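Local coordinates for protein toll-like receptor 13 (Mus musculus, PDB 4Z0C) that recognises bacterial 23S ribosomal RNA through its leucine-rich-repeat ectodomain and signals through MYD88 and TRAF6 to activate NF-kappa-B in innate immunity, at residues Ile415-Leu429 / Ile436-Leu450. Residues are numbered along the deposited sequence; the frame is centred on the assembly and turned at random.
Sequences IDRYSFTQFPNLEVL and IRTLNHGTFRPLKKL
The Phe420 and Phe444 side chains run alongside each other in the same direction, CE2 to CE1 4.1 Å, in an apolar contact between the convex-side loops of successive leucine-rich repeats in the TLR13 ectodomain. A flat ring suits Phe420: it takes Leu429 CD2 over one face, toward the rim, and Thr443 O at its edge. Leu447, with a branched end, reaches across; its CD2 lies 3.7 Å from Phe420 CB and also touches Phe423 CB. Ile415 extends the core, its CD1 lying 3.8 Å from Thr443 CG2 and also meeting Ile436. Thr443 CG2 stands anti to its own backbone N, leaving OG1 beside that N (chi1 -68°) to donate to Asn440 O from above the carbonyl plane. Compact Pro446 packs its ring on Thr421 CA. In these turns a water joins the two loops, donating to Arg417 O and Thr443 O and accepting from Phe420 N. Nearer the strand, long Lys449, kinked at chi3 (79°), brings NZ to Asn425 OD1 (3.0 Å) in the carbonyl plane; Asn425 ND2 hydrogen-bonds to Phe400 O of the preceding coil. Such repetition of phenylalanine and leucine at equivalent positions, packed coil upon coil, is characteristic of the leucine-rich-repeat solenoid of Toll-like receptors.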
loop_
_atom_site.group_PDB
_atom_site.type_symbol
_atom_site.label_atom_id
_atom_site.label_comp_id
_atom_site.label_asym_id
_atom_site.label_seq_id
_atom_site.Cartn_x
_atom_site.Cartn_y
_atom_site.Cartn_z
ATOM N N ILE A 415 20.700 9.601 -2.418
ATOM C CA ILE A 415 22.036 9.138 -2.061
ATOM C C ILE A 415 22.751 8.750 -3.354
ATOM O O ILE A 415 22.107 8.515 -4.381
ATOM C CB ILE A 415 21.989 7.892 -1.120
ATOM C CG1 ILE A 415 20.947 6.875 -1.606
ATOM C CG2 ILE A 415 21.654 8.295 0.295
ATOM C CD1 ILE A 415 20.983 5.546 -0.868
ATOM N N ASP A 416 24.074 8.699 -3.333
ATOM C CA ASP A 416 24.798 8.194 -4.499
ATOM C C ASP A 416 26.110 7.503 -4.131
ATOM O O ASP A 416 26.379 7.243 -2.952
ATOM C CB ASP A 416 25.047 9.311 -5.518
ATOM C CG ASP A 416 25.781 10.506 -4.917
ATOM O OD1 ASP A 416 26.679 10.309 -4.056
ATOM O OD2 ASP A 416 25.458 11.652 -5.315
ATOM N N ARG A 417 26.950 7.291 -5.141
ATOM C CA ARG A 417 28.178 6.515 -5.000
ATOM C C ARG A 417 29.163 7.170 -4.040
ATOM O O ARG A 417 30.098 6.517 -3.569
ATOM C CB ARG A 417 28.860 6.334 -6.361
ATOM C CG ARG A 417 29.509 7.621 -6.855
ATOM C CD ARG A 417 30.320 7.455 -8.118
ATOM N NE ARG A 417 29.913 8.464 -9.087
ATOM C CZ ARG A 417 30.000 8.333 -10.404
ATOM N NH1 ARG A 417 30.472 7.211 -10.933
ATOM N NH2 ARG A 417 29.602 9.327 -11.191
ATOM N N TYR A 418 28.936 8.444 -3.727
ATOM C CA TYR A 418 29.858 9.177 -2.861
ATOM C C TYR A 418 29.351 9.257 -1.435
ATOM O O TYR A 418 29.974 9.882 -0.589
ATOM C CB TYR A 418 30.088 10.602 -3.382
ATOM C CG TYR A 418 30.595 10.681 -4.809
ATOM C CD1 TYR A 418 31.825 10.127 -5.167
ATOM C CD2 TYR A 418 29.867 11.357 -5.786
ATOM C CE1 TYR A 418 32.293 10.204 -6.467
ATOM C CE2 TYR A 418 30.328 11.447 -7.081
ATOM C CZ TYR A 418 31.542 10.870 -7.418
ATOM O OH TYR A 418 31.997 10.968 -8.716
ATOM N N SER A 419 28.230 8.603 -1.165
ATOM C CA SER A 419 27.555 8.770 0.113
ATOM C C SER A 419 28.169 7.927 1.238
ATOM O O SER A 419 28.029 8.282 2.404
ATOM C CB SER A 419 26.069 8.427 -0.027
ATOM O OG SER A 419 25.408 9.279 -0.946
ATOM N N PHE A 420 28.829 6.814 0.898
ATOM C CA PHE A 420 29.333 5.867 1.919
ATOM C C PHE A 420 30.799 5.446 1.790
ATOM O O PHE A 420 31.162 4.327 2.144
ATOM C CB PHE A 420 28.461 4.603 1.961
ATOM C CG PHE A 420 27.005 4.887 2.117
ATOM C CD1 PHE A 420 26.489 5.267 3.348
ATOM C CD2 PHE A 420 26.153 4.801 1.029
ATOM C CE1 PHE A 420 25.146 5.551 3.484
ATOM C CE2 PHE A 420 24.802 5.081 1.160
ATOM C CZ PHE A 420 24.296 5.458 2.377
ATOM N N THR A 421 31.642 6.350 1.325
ATOM C CA THR A 421 33.053 6.056 1.105
ATOM C C THR A 421 33.833 5.884 2.411
ATOM O O THR A 421 34.887 5.251 2.443
ATOM C CB THR A 421 33.677 7.179 0.269
ATOM O OG1 THR A 421 32.929 7.307 -0.943
ATOM C CG2 THR A 421 35.141 6.890 -0.056
ATOM N N GLN A 422 33.310 6.451 3.491
ATOM C CA GLN A 422 34.037 6.479 4.747
ATOM C C GLN A 422 33.760 5.284 5.675
ATOM O O GLN A 422 34.262 5.240 6.810
ATOM C CB GLN A 422 33.723 7.791 5.465
ATOM C CG GLN A 422 33.954 8.994 4.594
ATOM C CD GLN A 422 35.408 9.134 4.230
ATOM O OE1 GLN A 422 36.257 9.305 5.101
ATOM N NE2 GLN A 422 35.712 9.037 2.940
ATOM N N PHE A 423 32.991 4.307 5.198
ATOM C CA PHE A 423 32.586 3.198 6.059
ATOM C C PHE A 423 33.012 1.820 5.558
ATOM O O PHE A 423 32.165 0.954 5.379
ATOM C CB PHE A 423 31.063 3.200 6.233
ATOM C CG PHE A 423 30.506 4.531 6.649
ATOM C CD1 PHE A 423 31.091 5.254 7.667
ATOM C CD2 PHE A 423 29.397 5.066 6.012
ATOM C CE1 PHE A 423 30.577 6.496 8.037
ATOM C CE2 PHE A 423 28.882 6.304 6.384
ATOM C CZ PHE A 423 29.468 7.012 7.391
ATOM N N PRO A 424 34.325 1.592 5.373
ATOM C CA PRO A 424 34.755 0.297 4.820
ATOM C C PRO A 424 34.404 -0.924 5.676
ATOM O O PRO A 424 34.435 -2.035 5.144
ATOM C CB PRO A 424 36.281 0.452 4.710
ATOM C CG PRO A 424 36.629 1.543 5.682
ATOM C CD PRO A 424 35.472 2.485 5.626
ATOM N N ASN A 425 34.078 -0.731 6.955
ATOM C CA ASN A 425 33.747 -1.846 7.847
ATOM C C ASN A 425 32.264 -1.975 8.168
ATOM O O ASN A 425 31.888 -2.772 9.007
ATOM C CB ASN A 425 34.493 -1.708 9.176
ATOM C CG ASN A 425 35.944 -2.085 9.070
ATOM O OD1 ASN A 425 36.272 -3.241 8.802
ATOM N ND2 ASN A 425 36.833 -1.097 9.235
ATOM N N LEU A 426 31.429 -1.163 7.540
ATOM C CA LEU A 426 30.002 -1.202 7.823
ATOM C C LEU A 426 29.462 -2.609 7.567
ATOM O O LEU A 426 29.889 -3.289 6.635
ATOM C CB LEU A 426 29.259 -0.193 6.954
ATOM C CG LEU A 426 28.012 0.408 7.600
ATOM C CD1 LEU A 426 28.379 1.207 8.874
ATOM C CD2 LEU A 426 27.258 1.271 6.591
ATOM N N GLU A 427 28.560 -3.056 8.431
ATOM C CA GLU A 427 27.980 -4.388 8.327
ATOM C C GLU A 427 26.470 -4.295 8.182
ATOM O O GLU A 427 25.850 -5.142 7.552
ATOM C CB GLU A 427 28.371 -5.263 9.540
ATOM C CG GLU A 427 29.858 -5.662 9.588
ATOM C CD GLU A 427 30.271 -6.407 10.880
ATOM O OE1 GLU A 427 29.430 -6.587 11.789
ATOM O OE2 GLU A 427 31.445 -6.837 10.970
ATOM N N VAL A 428 25.881 -3.269 8.785
ATOM C CA VAL A 428 24.437 -3.084 8.728
ATOM C C VAL A 428 24.127 -1.638 8.380
ATOM O O VAL A 428 24.604 -0.710 9.049
ATOM C CB VAL A 428 23.766 -3.380 10.070
ATOM C CG1 VAL A 428 22.258 -3.187 9.955
ATOM C CG2 VAL A 428 24.088 -4.793 10.526
ATOM N N LEU A 429 23.331 -1.438 7.338
ATOM C CA LEU A 429 22.927 -0.093 6.951
ATOM C C LEU A 429 21.410 0.025 6.841
ATOM O O LEU A 429 20.778 -0.624 5.994
ATOM C CB LEU A 429 23.610 0.315 5.653
ATOM C CG LEU A 429 23.146 1.639 5.042
ATOM C CD1 LEU A 429 23.349 2.826 6.008
ATOM C CD2 LEU A 429 23.888 1.851 3.746
ATOM N N ILE A 436 13.524 7.729 -0.570
ATOM C CA ILE A 436 14.410 7.501 -1.701
ATOM C C ILE A 436 13.635 6.935 -2.867
ATOM O O ILE A 436 12.956 5.910 -2.708
ATOM C CB ILE A 436 15.586 6.597 -1.333
ATOM C CG1 ILE A 436 16.389 7.245 -0.210
ATOM C CG2 ILE A 436 16.469 6.386 -2.540
ATOM C CD1 ILE A 436 17.270 6.277 0.593
ATOM N N ARG A 437 13.729 7.606 -4.027
ATOM C CA ARG A 437 12.934 7.268 -5.225
ATOM C C ARG A 437 13.684 6.469 -6.278
ATOM O O ARG A 437 13.085 5.645 -6.973
ATOM C CB ARG A 437 12.323 8.520 -5.870
ATOM C CG ARG A 437 11.128 9.016 -5.095
ATOM C CD ARG A 437 10.570 10.340 -5.587
ATOM N NE ARG A 437 9.652 10.845 -4.573
ATOM C CZ ARG A 437 8.505 11.465 -4.825
ATOM N NH1 ARG A 437 8.124 11.700 -6.076
ATOM N NH2 ARG A 437 7.745 11.867 -3.815
ATOM N N THR A 438 14.987 6.700 -6.402
ATOM C CA THR A 438 15.806 5.890 -7.300
ATOM C C THR A 438 17.137 5.507 -6.652
ATOM O O THR A 438 17.638 6.193 -5.766
ATOM C CB THR A 438 16.122 6.583 -8.649
ATOM O OG1 THR A 438 17.303 7.375 -8.504
ATOM C CG2 THR A 438 14.977 7.449 -9.104
ATOM N N LEU A 439 17.699 4.396 -7.110
ATOM C CA LEU A 439 18.981 3.916 -6.627
ATOM C C LEU A 439 19.975 4.039 -7.775
ATOM O O LEU A 439 19.750 3.496 -8.858
ATOM C CB LEU A 439 18.834 2.462 -6.199
ATOM C CG LEU A 439 19.527 1.922 -4.954
ATOM C CD1 LEU A 439 19.483 2.890 -3.756
ATOM C CD2 LEU A 439 18.888 0.577 -4.593
ATOM N N ASN A 440 21.052 4.786 -7.558
ATOM C CA ASN A 440 22.031 4.995 -8.616
ATOM C C ASN A 440 23.079 3.892 -8.602
ATOM O O ASN A 440 23.307 3.264 -7.563
ATOM C CB ASN A 440 22.704 6.363 -8.469
ATOM C CG ASN A 440 21.706 7.510 -8.470
ATOM O OD1 ASN A 440 21.616 8.267 -7.498
ATOM N ND2 ASN A 440 20.939 7.638 -9.560
ATOM N N HIS A 441 23.719 3.662 -9.744
ATOM C CA HIS A 441 24.774 2.656 -9.830
ATOM C C HIS A 441 25.915 3.008 -8.881
ATOM O O HIS A 441 26.289 4.183 -8.729
ATOM C CB HIS A 441 25.322 2.542 -11.260
ATOM C CG HIS A 441 26.149 3.718 -11.689
ATOM N ND1 HIS A 441 25.595 4.928 -12.044
ATOM C CD2 HIS A 441 27.491 3.866 -11.805
ATOM C CE1 HIS A 441 26.561 5.774 -12.363
ATOM N NE2 HIS A 441 27.718 5.156 -12.226
ATOM N N GLY A 442 26.452 1.978 -8.236
ATOM C CA GLY A 442 27.615 2.122 -7.385
ATOM C C GLY A 442 27.384 2.799 -6.051
ATOM O O GLY A 442 28.356 3.092 -5.344
ATOM N N THR A 443 26.121 3.049 -5.700
ATOM C CA THR A 443 25.819 3.784 -4.467
ATOM C C THR A 443 26.454 3.135 -3.236
ATOM O O THR A 443 26.887 3.838 -2.334
ATOM C CB THR A 443 24.300 3.981 -4.240
ATOM O OG1 THR A 443 23.779 4.873 -5.228
ATOM C CG2 THR A 443 24.022 4.575 -2.854
ATOM N N PHE A 444 26.532 1.800 -3.226
ATOM C CA PHE A 444 27.063 1.056 -2.077
ATOM C C PHE A 444 28.395 0.370 -2.393
ATOM O O PHE A 444 28.815 -0.510 -1.658
ATOM C CB PHE A 444 26.052 0.008 -1.578
ATOM C CG PHE A 444 24.645 0.514 -1.496
ATOM C CD1 PHE A 444 24.243 1.315 -0.444
ATOM C CD2 PHE A 444 23.726 0.202 -2.487
ATOM C CE1 PHE A 444 22.947 1.803 -0.373
ATOM C CE2 PHE A 444 22.423 0.673 -2.420
ATOM C CZ PHE A 444 22.035 1.480 -1.353
ATOM N N ARG A 445 29.033 0.752 -3.496
ATOM C CA ARG A 445 30.324 0.174 -3.896
ATOM C C ARG A 445 31.384 0.060 -2.793
ATOM O O ARG A 445 32.050 -0.973 -2.704
ATOM C CB ARG A 445 30.925 0.922 -5.097
ATOM C CG ARG A 445 30.836 0.186 -6.409
ATOM C CD ARG A 445 32.216 -0.002 -7.034
ATOM N NE ARG A 445 32.957 -1.111 -6.430
ATOM C CZ ARG A 445 32.936 -2.368 -6.874
ATOM N NH1 ARG A 445 32.209 -2.688 -7.938
ATOM N NH2 ARG A 445 33.643 -3.310 -6.253
ATOM N N PRO A 446 31.566 1.117 -1.967
ATOM C CA PRO A 446 32.593 1.030 -0.922
ATOM C C PRO A 446 32.292 0.048 0.199
ATOM O O PRO A 446 33.221 -0.351 0.883
ATOM C CB PRO A 446 32.626 2.450 -0.341
ATOM C CG PRO A 446 32.037 3.313 -1.398
ATOM C CD PRO A 446 31.005 2.477 -2.059
ATOM N N LEU A 447 31.029 -0.318 0.395
ATOM C CA LEU A 447 30.631 -1.113 1.553
ATOM C C LEU A 447 30.927 -2.604 1.407
ATOM O O LEU A 447 30.015 -3.445 1.440
ATOM C CB LEU A 447 29.155 -0.866 1.858
ATOM C CG LEU A 447 28.841 0.629 1.973
ATOM C CD1 LEU A 447 27.379 0.875 2.327
ATOM C CD2 LEU A 447 29.761 1.274 3.005
ATOM N N LYS A 448 32.217 -2.916 1.292
ATOM C CA LYS A 448 32.709 -4.266 0.994
ATOM C C LYS A 448 32.304 -5.317 2.010
ATOM O O LYS A 448 32.255 -6.502 1.692
ATOM C CB LYS A 448 34.242 -4.271 0.893
ATOM C CG LYS A 448 34.833 -3.862 -0.461
ATOM C CD LYS A 448 33.772 -3.394 -1.443
ATOM C CE LYS A 448 34.335 -3.227 -2.842
ATOM N NZ LYS A 448 35.610 -2.482 -2.855
ATOM N N LYS A 449 32.022 -4.887 3.232
ATOM C CA LYS A 449 31.728 -5.813 4.314
ATOM C C LYS A 449 30.258 -5.812 4.732
ATOM O O LYS A 449 29.886 -6.446 5.720
ATOM C CB LYS A 449 32.632 -5.512 5.509
ATOM C CG LYS A 449 34.086 -5.890 5.251
ATOM C CD LYS A 449 34.996 -5.481 6.386
ATOM C CE LYS A 449 34.913 -6.462 7.532
ATOM N NZ LYS A 449 35.939 -6.192 8.570
ATOM N N LEU A 450 29.428 -5.087 3.991
ATOM C CA LEU A 450 28.012 -4.971 4.336
ATOM C C LEU A 450 27.337 -6.345 4.350
ATOM O O LEU A 450 27.509 -7.146 3.437
ATOM C CB LEU A 450 27.275 -4.015 3.386
ATOM C CG LEU A 450 25.946 -3.541 3.981
ATOM C CD1 LEU A 450 26.233 -2.665 5.195
ATOM C CD2 LEU A 450 25.139 -2.790 2.944
HETATM O O HOH W 1 29.048 5.220 -1.324
HETATM O O HOH W 2 31.411 -2.396 4.476
HETATM O O HOH W 3 33.409 -4.994 10.473
#